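Local coordinates for Thiol:disulfide interchange protein (Klebsiella pneumoniae, PDB 6DXN) that probably acts as a periplasmic thiol:disulfide oxidoreductase of the DsbA type, exchanging disulfides with other proteins, at residues L185-L188 with N189-L192; K51-P54 with D55-L59; Y6-G9 with K10-V14; I137-Q140 with D141-E145. All coordinates share one frame; numbering follows the deposited sequence. Where two conformers were deposited one is given.

In the fold
Interactions 1, 2 and 3 form one connected cluster, while interaction 4 stands apart. Interaction 1, at the end of helix 173-188, is the middle member: Leu-188 CD1 lies 4.0 Å from Leu-53 CD2 of interaction 2, and the rings of Phe-186 and Tyr-6 meet edge-to-face to join it to interaction 3. Interactions 2 and 3 do not touch; their nearest atoms are about 8 Å apart. Interaction 4, on helix 131-146, has its centre about 24 Å from that of interaction 1. Interactions 2 and 4 both pack against strand 25-29, through Leu-25 and Phe-28 respectively. Beyond that strand comes the CxxC motif, Cys-33 and Cys-36, predicted to be redox-active and present here as free thiols.

Interaction 1: residues L185-L188 with N189-L192; sequences LFLL and NKPL
Helix 173-188 ends in a local, surface-lying contact in which Asn-189 and Lys-190 fold back on the last turn, 185-188. The NH of Asn-189 donates to Leu-185 O at 3.0 Å, with an N-H...O angle of 146°, and so closes the final i to i+4 bond. Asn-189 is the first residue to leave helical backbone angles. One residue further on, Lys-190 N reaches Leu-187 O at 3.3 Å in a weak bond as the chain turns away. The short approach of Asn-189 OD1 to Leu-185 O, both acceptors, makes the placing of the amide oxygen and nitrogen doubtful. A short polar side chain suits this exposed place, where the helix gives way to loop.

Lys-190 makes the side-chain part of the contact. With CG opposite its backbone N (chi1 175°) and a bend at chi3, the chain runs alongside Leu-187, pointing the same way, and brings NZ to 3.5 Å from Leu-187 CD2. Lys-190 CE approaches Phe-186 CE1 obliquely at 4.1 Å. The long aliphatic stem can pack on these apolar neighbours while the ammonium group makes a cation-pi contact with Tyr-161. Leu-187, buried, also touches Val-157 and Ile-163, placing this turn against the sheet as expected for the C-terminal helix of a thioredoxin fold.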
# COMPACT_ATOMS: atom_id res chain seq x y z
N LEU A 185 11.86 -10.62 -1.35
CA LEU A 185 12.83 -11.21 -0.42
C LEU A 185 14.26 -11.04 -0.96
O LEU A 185 15.16 -10.69 -0.21
CB LEU A 185 12.49 -12.68 -0.18
CG LEU A 185 11.32 -12.93 0.76
CD1 LEU A 185 11.11 -14.43 0.96
CD2 LEU A 185 11.55 -12.25 2.10
N PHE A 186 14.43 -11.30 -2.26
CA PHE A 186 15.71 -11.18 -2.96
C PHE A 186 16.27 -9.76 -2.78
O PHE A 186 17.48 -9.57 -2.69
CB PHE A 186 15.55 -11.51 -4.45
CG PHE A 186 16.77 -11.24 -5.30
CD1 PHE A 186 17.01 -9.98 -5.83
CD2 PHE A 186 17.69 -12.25 -5.58
CE1 PHE A 186 18.13 -9.73 -6.61
CE2 PHE A 186 18.80 -12.00 -6.37
CZ PHE A 186 19.02 -10.75 -6.88
N LEU A 187 15.37 -8.78 -2.69
CA LEU A 187 15.80 -7.39 -2.55
C LEU A 187 16.11 -7.06 -1.08
O LEU A 187 17.02 -6.29 -0.82
CB LEU A 187 14.74 -6.46 -3.13
CG LEU A 187 14.65 -6.47 -4.66
CD1 LEU A 187 13.52 -5.58 -5.14
CD2 LEU A 187 15.97 -6.06 -5.29
N LEU A 188 15.34 -7.62 -0.14
CA LEU A 188 15.56 -7.36 1.29
C LEU A 188 16.90 -7.96 1.73
O LEU A 188 17.55 -7.41 2.63
CB LEU A 188 14.42 -7.95 2.11
CG LEU A 188 13.10 -7.19 2.06
CD1 LEU A 188 11.97 -8.02 2.66
CD2 LEU A 188 13.22 -5.85 2.78
N ASN A 189 17.30 -9.06 1.09
CA ASN A 189 18.52 -9.81 1.41
C ASN A 189 19.70 -9.34 0.54
O ASN A 189 20.63 -10.12 0.29
CB ASN A 189 18.34 -11.31 1.19
CG ASN A 189 17.11 -11.89 1.86
OD1 ASN A 189 16.37 -11.18 2.54
ND2 ASN A 189 16.87 -13.17 1.65
N LYS A 190 19.66 -8.09 0.09
CA LYS A 190 20.71 -7.56 -0.77
C LYS A 190 21.70 -6.73 0.04
O LYS A 190 21.30 -5.99 0.94
CB LYS A 190 20.09 -6.73 -1.90
CG LYS A 190 21.09 -6.02 -2.80
CD LYS A 190 20.47 -5.42 -4.04
CE LYS A 190 19.97 -6.47 -5.00
NZ LYS A 190 19.36 -5.84 -6.20
N PRO A 191 23.02 -6.84 -0.24
CA PRO A 191 24.05 -6.08 0.47
C PRO A 191 23.72 -4.61 0.74
O PRO A 191 23.06 -3.96 -0.07
CB PRO A 191 25.25 -6.14 -0.49
CG PRO A 191 25.08 -7.44 -1.25
CD PRO A 191 23.60 -7.76 -1.24
N LEU A 192 24.21 -4.10 1.88
CA LEU A 192 23.99 -2.72 2.28
C LEU A 192 24.98 -1.82 1.53
O LEU A 192 25.11 -1.91 0.31
CB LEU A 192 24.18 -2.59 3.80
CG LEU A 192 23.17 -3.34 4.68
CD1 LEU A 192 23.20 -4.84 4.42
CD2 LEU A 192 23.43 -3.05 6.15
OXT LEU A 192 25.68 -1.00 2.12

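Interaction 2: residues K51-P54 with D55-L59; sequences KRLP and DDMKL
Over one face of the Pro-54 ring lies CG of Met-57, a selenomethionine, offset toward Pro-54 CD, from which it is 3.7 Å. Asp-56 OD1 stands on the same side, out beyond Pro-54 CB, 3.7 Å from it. Met-57 crosses the proline obliquely; it has two conformers, so its side-chain contacts hold for one and are to that extent doubtful. Asp-56 takes a first torsion of 64°, with CG between the backbone N and the carbonyl carbon, and this turns its carboxylate back to the proline. Asp-55 and Asp-56 are both exposed, as suits charged residues on the outside of a turn.

Leu-53 is one of three apolar side chains turned inward. Its CB packs 3.9 Å from Met-57 CG, the two side chains crossing at about a right angle, and its branch carbons divide the work: CD1 reaches the backbone at Leu-59 N, 3.6 Å away, while CD2 faces the selenium. The turn joins helix 45-52 to strand 60-63. It therefore closes the beta-alpha-beta crossover of the thioredoxin fold, in which strand 60-63 runs parallel to its neighbour 25-29. Leu-53, Met-57 and Leu-59 all touch Leu-25 of that neighbouring strand, so their apolar character fits the inward side of the connection.

Within the turn, the carbonyl oxygens of Pro-54 and Met-57 come within 3.0 Å of each other; as two acceptors they cannot bond. Proline, having no N-H to donate, suits the place where the chain leaves the helix. Arg-52 NH2 bonds to Asn-182 OD1 on helix 173-188.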
# COMPACT_ATOMS: atom_id res chain seq x y z
N LYS A 51 3.11 -13.35 4.09
CA LYS A 51 3.26 -14.75 4.47
C LYS A 51 4.75 -15.14 4.51
O LYS A 51 5.12 -16.06 5.24
CB LYS A 51 2.50 -15.59 3.44
CG LYS A 51 2.47 -17.10 3.68
CD LYS A 51 1.62 -17.81 2.64
CE LYS A 51 0.21 -17.28 2.58
NZ LYS A 51 -0.63 -18.01 1.60
N ARG A 52 5.58 -14.40 3.76
CA ARG A 52 7.02 -14.73 3.61
C ARG A 52 7.95 -13.79 4.39
O ARG A 52 9.17 -14.02 4.42
CB ARG A 52 7.40 -14.64 2.13
CG ARG A 52 6.56 -15.51 1.21
CD ARG A 52 6.91 -16.98 1.27
NE ARG A 52 8.25 -17.22 0.74
CZ ARG A 52 8.55 -17.25 -0.55
NH1 ARG A 52 7.62 -17.00 -1.46
NH2 ARG A 52 9.79 -17.52 -0.94
N LEU A 53 7.40 -12.72 5.00
CA LEU A 53 8.23 -11.74 5.71
C LEU A 53 8.59 -12.25 7.11
O LEU A 53 7.93 -13.14 7.64
CB LEU A 53 7.48 -10.41 5.86
CG LEU A 53 7.11 -9.65 4.59
CD1 LEU A 53 6.30 -8.41 4.93
CD2 LEU A 53 8.33 -9.26 3.78
N PRO A 54 9.66 -11.71 7.74
CA PRO A 54 9.98 -12.01 9.13
C PRO A 54 9.06 -11.22 10.07
O PRO A 54 8.44 -10.25 9.66
CB PRO A 54 11.45 -11.58 9.30
CG PRO A 54 11.94 -11.30 7.88
CD PRO A 54 10.70 -10.88 7.11
N ASP A 55 9.02 -11.62 11.35
CA ASP A 55 8.13 -11.04 12.38
C ASP A 55 8.39 -9.55 12.63
O ASP A 55 7.43 -8.81 12.91
CB ASP A 55 8.24 -11.80 13.70
CG ASP A 55 7.61 -13.19 13.64
OD1 ASP A 55 7.07 -13.54 12.57
OD2 ASP A 55 7.66 -13.89 14.67
N ASP A 56 9.65 -9.11 12.54
CA ASP A 56 9.99 -7.70 12.82
C ASP A 56 9.99 -6.89 11.53
O ASP A 56 10.87 -6.06 11.30
CB ASP A 56 11.36 -7.59 13.51
CG ASP A 56 12.52 -8.06 12.66
OD1 ASP A 56 12.34 -9.03 11.90
OD2 ASP A 56 13.60 -7.43 12.75
N MSE A 57 8.96 -7.10 10.69
CA MSE A 57 8.88 -6.38 9.44
C MSE A 57 7.57 -6.64 8.75
O MSE A 57 7.18 -7.79 8.55
CB MSE A 57 10.02 -6.84 8.56
CG MSE A 57 9.49 -7.34 7.23
SE MSE A 57 10.95 -7.05 5.97
CE MSE A 57 10.21 -5.42 5.16
N LYS A 58 6.89 -5.55 8.38
CA LYS A 58 5.60 -5.63 7.73
C LYS A 58 5.66 -4.97 6.36
O LYS A 58 6.60 -4.23 6.03
CB LYS A 58 4.50 -4.87 8.48
CG LYS A 58 4.41 -5.09 9.98
CD LYS A 58 3.08 -4.61 10.57
CE LYS A 58 2.61 -3.27 10.05
NZ LYS A 58 3.60 -2.19 10.25
N LEU A 59 4.64 -5.26 5.56
CA LEU A 59 4.42 -4.60 4.32
C LEU A 59 3.69 -3.30 4.69
O LEU A 59 2.58 -3.35 5.21
CB LEU A 59 3.54 -5.48 3.41
CG LEU A 59 2.99 -4.79 2.16
CD1 LEU A 59 4.12 -4.34 1.24
CD2 LEU A 59 2.03 -5.71 1.42

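Interaction 3: residues Y6-G9 with K10-V14; sequences YQAG and KNFTV
Phe-12 lays one ring face against Ala-8: the CA of Ala-8 sits over the face, 3.7 Å from the ring centroid, in a CH-pi contact. Its chi1 of 59° holds CG between the backbone N and the carbonyl carbon, folding the ring back over the turn; Ala-8 CB then meets Phe-12 CE2 at 3.5 Å, and Tyr-6 O comes to the ring edge. Alanine is small enough for so close a fit.

Asn-11 grips Gln-7 twice. Its OD1 accepts the NH of Gln-7 at 3.0 Å through a lone pair in the carbonyl plane, while its own NH gives a nearly straight bond (167°) to Gln-7 O at 2.9 Å. The amide stands 87° to the Tyr-6 ring, with Asn-11 CG at the ring edge, and ND2 continues to Ser-167 OG. Gly-9, with a positive phi, has a backbone in which a CB would jam against the preceding carbonyl; its N bonds to Phe-12 O at 2.7 Å, closing the turn.

The turn leads into edge strand 12-14, which pairs with strand 161-163; Phe-12 reaches Leu-187 on helix 173-188, and Tyr-6 OH bonds to Asp-179 OD1, earlier on the same helix.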
# COMPACT_ATOMS: atom_id res chain seq x y z
N TYR A 6 17.20 -12.59 -9.87
CA TYR A 6 16.54 -11.36 -10.37
C TYR A 6 17.60 -10.32 -10.77
O TYR A 6 18.53 -10.02 -10.01
CB TYR A 6 15.55 -10.83 -9.33
CG TYR A 6 14.48 -11.83 -8.98
CD1 TYR A 6 13.44 -12.10 -9.85
CD2 TYR A 6 14.52 -12.53 -7.78
CE1 TYR A 6 12.46 -13.02 -9.54
CE2 TYR A 6 13.55 -13.46 -7.45
CZ TYR A 6 12.52 -13.71 -8.34
OH TYR A 6 11.55 -14.62 -8.03
N GLN A 7 17.41 -9.77 -11.98
CA GLN A 7 18.37 -8.87 -12.61
C GLN A 7 17.92 -7.41 -12.53
O GLN A 7 16.74 -7.09 -12.76
CB GLN A 7 18.52 -9.29 -14.07
CG GLN A 7 19.09 -10.69 -14.24
CD GLN A 7 20.57 -10.73 -13.92
OE1 GLN A 7 21.36 -9.98 -14.49
NE2 GLN A 7 20.95 -11.63 -13.02
N ALA A 8 18.87 -6.53 -12.19
CA ALA A 8 18.63 -5.10 -12.19
C ALA A 8 18.36 -4.68 -13.63
O ALA A 8 19.02 -5.15 -14.56
CB ALA A 8 19.82 -4.36 -11.63
N GLY A 9 17.37 -3.79 -13.81
CA GLY A 9 16.96 -3.31 -15.12
C GLY A 9 15.72 -4.05 -15.61
O GLY A 9 14.76 -3.42 -16.06
N LYS A 10 15.76 -5.38 -15.49
CA LYS A 10 14.66 -6.26 -15.91
C LYS A 10 13.57 -6.34 -14.84
O LYS A 10 12.41 -6.04 -15.11
CB LYS A 10 15.20 -7.67 -16.18
CG LYS A 10 14.17 -8.72 -16.58
CD LYS A 10 14.75 -10.12 -16.58
CE LYS A 10 13.77 -11.21 -16.94
NZ LYS A 10 13.34 -11.13 -18.35
N ASN A 11 13.98 -6.73 -13.62
CA ASN A 11 13.08 -7.00 -12.50
C ASN A 11 12.94 -5.81 -11.54
O ASN A 11 11.98 -5.75 -10.77
CB ASN A 11 13.55 -8.24 -11.73
CG ASN A 11 13.51 -9.51 -12.57
OD1 ASN A 11 14.54 -10.15 -12.79
ND2 ASN A 11 12.33 -9.84 -13.07
N PHE A 12 13.90 -4.88 -11.58
CA PHE A 12 13.85 -3.76 -10.65
C PHE A 12 14.86 -2.69 -11.08
O PHE A 12 15.84 -2.99 -11.76
CB PHE A 12 14.15 -4.24 -9.23
CG PHE A 12 15.50 -4.90 -9.09
CD1 PHE A 12 15.65 -6.26 -9.28
CD2 PHE A 12 16.64 -4.15 -8.81
CE1 PHE A 12 16.89 -6.87 -9.18
CE2 PHE A 12 17.88 -4.76 -8.71
CZ PHE A 12 18.00 -6.11 -8.89
N THR A 13 14.61 -1.45 -10.64
CA THR A 13 15.48 -0.31 -10.90
C THR A 13 16.02 0.23 -9.57
O THR A 13 15.31 0.24 -8.55
CB THR A 13 14.75 0.77 -11.72
OG1 THR A 13 13.56 1.13 -11.02
CG2 THR A 13 14.39 0.30 -13.12
N VAL A 14 17.29 0.65 -9.59
CA VAL A 14 17.96 1.20 -8.43
C VAL A 14 17.65 2.70 -8.36
O VAL A 14 18.26 3.50 -9.07
CB VAL A 14 19.47 0.92 -8.48
CG1 VAL A 14 20.23 1.60 -7.35
CG2 VAL A 14 19.76 -0.58 -8.48

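Interaction 4: residues I137-Q140 with D141-E145; sequences IARQ and DNLVE
Arg-139 leans over Leu-143, one turn further along helix 131-146. CB points away from the following turn; CG is anti to the backbone N (174°), and the bend at chi2 (68°) brings the outer half back. CD is the first atom to touch, 3.9 Å from each of Leu-143 CD1 and CD2. NE comes to 3.4 Å from CD2, and CZ follows at 3.6 Å, so that this methyl lies over one face of the guanidinium, offset toward its rim. At the end NH1 faces CD1 at 3.8 Å. Arginine suits the place because its flat group can cover a leucine and still use its N-H groups elsewhere, NH2 on Gln-21 O and NE weakly on Tyr-62 OH.

Beneath the side chains the helix is regular: Leu-143 N donates to Arg-139 O at 3.0 Å and Val-144 N to Gln-140 O at 3.3 Å. Leu-143 and Val-144, both buried, suit the inward side of the helix. They rest on Phe-28, and Leu-143 also on Tyr-62. Gln-140 OE1 takes the NH of His-63, and Ile-137 packs on Ala-79, so the helix packs on strands 25-29 and 60-63 of the sheet and on helix 71-83.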
# COMPACT_ATOMS: atom_id res chain seq x y z
N ILE A 137 -0.34 10.49 8.06
CA ILE A 137 -0.86 11.15 6.86
C ILE A 137 0.28 11.94 6.21
O ILE A 137 0.47 11.90 5.00
CB ILE A 137 -2.07 12.05 7.21
CG1 ILE A 137 -3.26 11.23 7.70
CG2 ILE A 137 -2.46 12.94 6.04
CD1 ILE A 137 -4.35 12.04 8.34
N ALA A 138 1.06 12.66 7.03
CA ALA A 138 2.15 13.49 6.49
C ALA A 138 3.27 12.59 5.93
O ALA A 138 3.85 12.91 4.89
CB ALA A 138 2.65 14.45 7.53
N ARG A 139 3.54 11.47 6.62
CA ARG A 139 4.57 10.50 6.20
C ARG A 139 4.24 9.96 4.80
O ARG A 139 5.12 9.88 3.92
CB ARG A 139 4.62 9.35 7.22
CG ARG A 139 5.53 8.18 6.85
CD ARG A 139 7.01 8.52 6.86
NE ARG A 139 7.87 7.34 6.78
CZ ARG A 139 9.20 7.36 6.80
NH1 ARG A 139 9.84 8.52 6.86
NH2 ARG A 139 9.89 6.23 6.76
N GLN A 140 2.98 9.56 4.62
CA GLN A 140 2.48 9.02 3.35
C GLN A 140 2.68 10.02 2.21
O GLN A 140 3.23 9.67 1.17
CB GLN A 140 1.02 8.59 3.53
CG GLN A 140 0.88 7.25 4.25
CD GLN A 140 -0.54 6.95 4.69
OE1 GLN A 140 -1.21 6.09 4.14
NE2 GLN A 140 -1.01 7.71 5.66
N ASP A 141 2.23 11.27 2.40
CA ASP A 141 2.34 12.33 1.39
C ASP A 141 3.81 12.69 1.11
O ASP A 141 4.21 12.89 -0.05
CB ASP A 141 1.55 13.58 1.81
CG ASP A 141 0.05 13.38 1.93
OD1 ASP A 141 -0.49 12.44 1.29
OD2 ASP A 141 -0.59 14.18 2.66
N ASN A 142 4.61 12.79 2.17
CA ASN A 142 6.01 13.19 2.05
C ASN A 142 6.82 12.16 1.23
O ASN A 142 7.65 12.54 0.41
CB ASN A 142 6.66 13.36 3.42
CG ASN A 142 8.07 13.92 3.33
OD1 ASN A 142 8.32 14.86 2.58
ND2 ASN A 142 8.98 13.35 4.10
N LEU A 143 6.57 10.87 1.47
CA LEU A 143 7.33 9.82 0.77
C LEU A 143 6.90 9.68 -0.70
O LEU A 143 7.73 9.33 -1.54
CB LEU A 143 7.23 8.50 1.54
CG LEU A 143 8.36 8.26 2.56
CD1 LEU A 143 8.61 9.48 3.43
CD2 LEU A 143 8.07 7.05 3.42
N VAL A 144 5.63 9.96 -1.01
CA VAL A 144 5.20 9.91 -2.41
C VAL A 144 6.05 10.91 -3.21
O VAL A 144 6.44 10.65 -4.35
CB VAL A 144 3.68 10.14 -2.56
CG1 VAL A 144 3.29 10.51 -3.99
CG2 VAL A 144 2.89 8.94 -2.08
N GLU A 145 6.34 12.06 -2.58
CA GLU A 145 7.17 13.09 -3.19
C GLU A 145 8.65 12.65 -3.19
O GLU A 145 9.26 12.50 -4.25
CB GLU A 145 6.92 14.44 -2.49
CG GLU A 145 7.78 15.58 -3.00
CD GLU A 145 9.13 15.76 -2.32
OE1 GLU A 145 9.16 15.77 -1.07
OE2 GLU A 145 10.13 15.87 -3.04